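Local structure of possible TctC subunit of the Tripartite Tricarboxylate Transport(TTT) Family (Rhodopseudomonas palustris, 6HKE) at residues 79-91 / 294-306. The protein probably serves as the periplasmic substrate-binding component of a tripartite tricarboxylate transporter, binding malate for uptake into the cell. The protein carries 2 engineered substitutions. Sequence-based numbering, arbitrary orientation.
Sequences GHLGTHGAAVALF and VQEEISRWEDVVE. Engineered in segment 294-306: Glu-306 (natural residue Lys). With MLT (D-malate), chain D; LMR ((2S)-2-hydroxybutanedioic acid), chain E.
Trp-301 lays its indole against Ala-86 where the C-terminal helix 287-305 packs on helix 82-90 of this type II periplasmic binding protein, a worked example of close helix packing through small residues. The short axes run 7.2 Å apart at their closest. Followed outward, Trp-301 CB rests on Ala-89 CB at 3.8 Å. With CG anti to the carbonyl carbon (chi1 -68°), CG and CD1 meet Ala-86 CB. That methyl sits almost on the normal of the five-membered ring, a CH-pi contact 3.4 Å from its centroid. Arg-300 CD lies over the rim of the opposite face. NE1 gives Glu-297 OE1 a weak bond, bent to 126°, and meets Leu-81 CG; CZ2 reaches Leu-81 CD2 at 4.1 Å and CE3 faces Leu-90 CD1. Glu-297 bends at chi2 and passes obliquely by Leu-81, its OE1 salt-bridged to Arg-300 NH2 and its OE2 hydrogen-bonded by Trp-238. A leucine in place of Trp-301 would probably uncover Ala-86 and leave OE1 with Arg-300 but no indole. One residue before Leu-81, His-80 NE2 donates to O1A of (S)-malate and only weakly to the overlapping D-malate. Between the backbones, one water donates both to Gly-85 O and, at 2.6 Å, to Ile-298 O.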
# COMPACT_ATOMS: atom_id res chain seq x y z
N GLY A 79 4.42 7.15 -1.01
CA GLY A 79 4.82 6.15 -0.02
C GLY A 79 3.60 5.53 0.62
O GLY A 79 2.49 6.07 0.48
N HIS A 80 3.79 4.44 1.34
CA HIS A 80 2.67 3.77 2.03
C HIS A 80 3.20 3.08 3.28
O HIS A 80 4.40 3.25 3.60
CB HIS A 80 1.92 2.88 1.03
CG HIS A 80 2.70 1.77 0.44
ND1 HIS A 80 3.80 1.22 1.07
CD2 HIS A 80 2.48 1.03 -0.67
CE1 HIS A 80 4.25 0.21 0.35
NE2 HIS A 80 3.45 0.07 -0.74
N LEU A 81 2.32 2.33 3.93
CA LEU A 81 2.59 1.62 5.20
C LEU A 81 3.90 0.84 5.10
O LEU A 81 4.55 0.70 6.14
CB LEU A 81 1.40 0.72 5.53
CG LEU A 81 1.63 -0.34 6.60
CD1 LEU A 81 0.33 -0.65 7.33
CD2 LEU A 81 2.18 -1.62 5.97
N GLY A 82 4.27 0.32 3.91
CA GLY A 82 5.53 -0.41 3.70
C GLY A 82 6.73 0.52 3.56
O GLY A 82 7.63 0.49 4.41
N THR A 83 6.77 1.36 2.53
CA THR A 83 8.00 2.09 2.13
C THR A 83 8.35 3.10 3.22
O THR A 83 9.55 3.39 3.37
CB THR A 83 7.80 2.77 0.79
OG1 THR A 83 6.72 3.69 0.95
CG2 THR A 83 7.51 1.78 -0.31
N HIS A 84 7.34 3.60 3.94
CA HIS A 84 7.48 4.73 4.89
C HIS A 84 7.00 4.32 6.28
O HIS A 84 6.59 5.22 7.04
CB HIS A 84 6.74 5.95 4.36
CG HIS A 84 7.48 6.62 3.26
ND1 HIS A 84 7.60 6.06 2.02
CD2 HIS A 84 8.19 7.77 3.24
CE1 HIS A 84 8.34 6.85 1.26
NE2 HIS A 84 8.72 7.92 2.00
N GLY A 85 7.08 3.02 6.61
CA GLY A 85 6.57 2.49 7.88
C GLY A 85 7.29 1.22 8.27
O GLY A 85 8.37 1.31 8.89
N ALA A 86 6.72 0.07 7.90
CA ALA A 86 7.22 -1.29 8.18
C ALA A 86 8.67 -1.44 7.71
O ALA A 86 9.38 -2.21 8.36
CB ALA A 86 6.32 -2.32 7.55
N ALA A 87 9.10 -0.75 6.66
CA ALA A 87 10.44 -0.94 6.05
C ALA A 87 11.55 -0.71 7.09
O ALA A 87 12.60 -1.39 7.03
CB ALA A 87 10.61 -0.03 4.86
N VAL A 88 11.34 0.22 8.02
CA VAL A 88 12.33 0.55 9.09
C VAL A 88 12.62 -0.72 9.88
O VAL A 88 13.80 -1.09 9.99
CB VAL A 88 11.84 1.70 10.00
CG1 VAL A 88 12.80 1.95 11.15
CG2 VAL A 88 11.60 2.97 9.19
N ALA A 89 11.57 -1.42 10.32
CA ALA A 89 11.64 -2.65 11.14
C ALA A 89 12.06 -3.88 10.30
O ALA A 89 12.73 -4.74 10.89
CB ALA A 89 10.32 -2.89 11.82
N LEU A 90 11.65 -3.99 9.03
CA LEU A 90 11.72 -5.25 8.25
C LEU A 90 12.87 -5.25 7.23
O LEU A 90 13.20 -6.35 6.76
CB LEU A 90 10.41 -5.48 7.49
CG LEU A 90 9.12 -5.43 8.31
CD1 LEU A 90 7.94 -5.82 7.43
CD2 LEU A 90 9.20 -6.33 9.53
N PHE A 91 13.35 -4.08 6.82
CA PHE A 91 14.33 -3.90 5.71
C PHE A 91 15.71 -3.65 6.32
O PHE A 91 15.95 -2.64 6.97
CB PHE A 91 13.92 -2.78 4.76
CG PHE A 91 14.46 -2.90 3.35
CD1 PHE A 91 15.80 -2.65 3.08
CD2 PHE A 91 13.63 -3.24 2.30
CE1 PHE A 91 16.30 -2.76 1.78
CE2 PHE A 91 14.12 -3.34 1.01
CZ PHE A 91 15.46 -3.11 0.75
N VAL A 294 3.16 8.03 9.81
CA VAL A 294 4.54 7.50 9.61
C VAL A 294 5.11 7.12 10.99
O VAL A 294 5.63 5.99 11.14
CB VAL A 294 5.45 8.46 8.83
CG1 VAL A 294 6.92 8.06 8.90
CG2 VAL A 294 5.04 8.57 7.37
N GLN A 295 5.01 8.00 11.98
CA GLN A 295 5.59 7.78 13.34
C GLN A 295 4.96 6.51 13.94
O GLN A 295 5.73 5.62 14.38
CB GLN A 295 5.39 9.00 14.23
CG GLN A 295 6.46 9.13 15.30
CD GLN A 295 7.81 9.50 14.75
OE1 GLN A 295 7.95 10.19 13.73
NE2 GLN A 295 8.85 9.06 15.44
N GLU A 296 3.63 6.41 13.91
CA GLU A 296 2.86 5.27 14.48
C GLU A 296 3.18 3.98 13.72
O GLU A 296 3.39 2.96 14.37
CB GLU A 296 1.37 5.56 14.44
CG GLU A 296 0.94 6.55 15.51
CD GLU A 296 -0.45 7.14 15.31
OE1 GLU A 296 -0.99 7.03 14.19
OE2 GLU A 296 -0.98 7.72 16.29
N GLU A 297 3.24 4.04 12.38
CA GLU A 297 3.57 2.84 11.56
C GLU A 297 4.98 2.37 11.89
O GLU A 297 5.15 1.17 12.09
CB GLU A 297 3.42 3.10 10.05
CG GLU A 297 2.89 1.89 9.30
CD GLU A 297 1.61 1.29 9.87
OE1 GLU A 297 1.66 0.13 10.32
OE2 GLU A 297 0.56 1.97 9.85
N ILE A 298 5.96 3.27 11.97
CA ILE A 298 7.37 2.88 12.28
C ILE A 298 7.38 2.08 13.60
O ILE A 298 7.99 1.00 13.59
CB ILE A 298 8.32 4.10 12.33
CG1 ILE A 298 8.55 4.67 10.92
CG2 ILE A 298 9.63 3.75 13.01
CD1 ILE A 298 9.41 5.92 10.87
N SER A 299 6.72 2.58 14.65
CA SER A 299 6.72 1.99 16.02
C SER A 299 5.97 0.66 16.02
O SER A 299 6.44 -0.29 16.69
CB SER A 299 6.11 2.90 17.07
OG SER A 299 6.31 4.26 16.77
N ARG A 300 4.81 0.64 15.35
CA ARG A 300 3.92 -0.54 15.25
C ARG A 300 4.76 -1.73 14.75
O ARG A 300 4.75 -2.77 15.41
CB ARG A 300 2.70 -0.18 14.38
CG ARG A 300 1.64 -1.26 14.27
CD ARG A 300 2.05 -2.32 13.26
NE ARG A 300 1.15 -3.48 13.18
CZ ARG A 300 0.09 -3.58 12.39
NH1 ARG A 300 -0.62 -4.69 12.40
NH2 ARG A 300 -0.26 -2.59 11.59
N TRP A 301 5.52 -1.57 13.66
CA TRP A 301 6.31 -2.67 13.04
C TRP A 301 7.60 -2.96 13.82
O TRP A 301 8.11 -4.07 13.65
CB TRP A 301 6.59 -2.38 11.56
CG TRP A 301 5.31 -2.44 10.78
CD1 TRP A 301 4.53 -1.39 10.44
CD2 TRP A 301 4.60 -3.62 10.40
NE1 TRP A 301 3.41 -1.83 9.79
CE2 TRP A 301 3.41 -3.19 9.76
CE3 TRP A 301 4.85 -4.99 10.49
CZ2 TRP A 301 2.49 -4.08 9.22
CZ3 TRP A 301 3.94 -5.87 9.96
CH2 TRP A 301 2.78 -5.42 9.32
N GLU A 302 8.11 -2.00 14.60
CA GLU A 302 9.19 -2.24 15.59
C GLU A 302 8.66 -3.21 16.66
O GLU A 302 9.40 -4.12 17.00
CB GLU A 302 9.71 -0.93 16.18
CG GLU A 302 10.82 -0.29 15.35
CD GLU A 302 11.09 1.20 15.58
OE1 GLU A 302 10.31 1.85 16.32
OE2 GLU A 302 12.07 1.73 14.99
N ASP A 303 7.40 -3.05 17.12
CA ASP A 303 6.71 -3.96 18.09
C ASP A 303 6.50 -5.36 17.50
O ASP A 303 6.75 -6.34 18.25
CB ASP A 303 5.35 -3.42 18.53
CG ASP A 303 5.42 -2.21 19.45
OD1 ASP A 303 6.47 -1.55 19.48
OD2 ASP A 303 4.40 -1.92 20.10
N VAL A 304 6.02 -5.46 16.26
CA VAL A 304 5.79 -6.74 15.52
C VAL A 304 7.09 -7.56 15.49
O VAL A 304 7.00 -8.78 15.68
CB VAL A 304 5.25 -6.50 14.09
CG1 VAL A 304 5.28 -7.77 13.24
CG2 VAL A 304 3.85 -5.90 14.08
N VAL A 305 8.24 -6.92 15.24
CA VAL A 305 9.58 -7.59 15.22
C VAL A 305 9.92 -8.05 16.64
O VAL A 305 10.55 -9.11 16.77
CB VAL A 305 10.67 -6.68 14.60
CG1 VAL A 305 12.08 -7.22 14.81
CG2 VAL A 305 10.42 -6.45 13.12
N GLU A 306 9.48 -7.31 17.67
CA GLU A 306 9.72 -7.58 19.11
C GLU A 306 8.47 -8.21 19.74
O GLU A 306 8.40 -9.40 20.02
CB GLU A 306 10.08 -6.29 19.85
CG GLU A 306 11.12 -5.43 19.16
CD GLU A 306 12.57 -5.73 19.48
OE1 GLU A 306 12.94 -6.92 19.48
OE2 GLU A 306 13.34 -4.78 19.72
C1 MLT D . 2.82 -3.08 -1.99
O1 MLT D . 3.26 -2.45 -1.00
O2 MLT D . 2.57 -4.30 -1.90
C2 MLT D . 2.64 -2.34 -3.30
O3 MLT D . 1.91 -1.09 -3.24
C3 MLT D . 1.85 -3.14 -4.29
C4 MLT D . 1.83 -2.26 -5.51
O4 MLT D . 1.44 -1.06 -5.42
O5 MLT D . 2.26 -2.78 -6.56
C1 LMR E . 2.66 -3.36 -1.95
O1A LMR E . 3.52 -2.58 -1.50
O1B LMR E . 2.38 -4.48 -1.45
C2 LMR E . 1.88 -2.90 -3.19
O2 LMR E . 1.31 -1.60 -3.09
C3 LMR E . 2.72 -2.92 -4.47
C4 LMR E . 1.93 -2.19 -5.54
O4A LMR E . 1.54 -2.85 -6.52
O4B LMR E . 1.68 -0.97 -5.36
O HOH W 1 8.93 0.16 11.31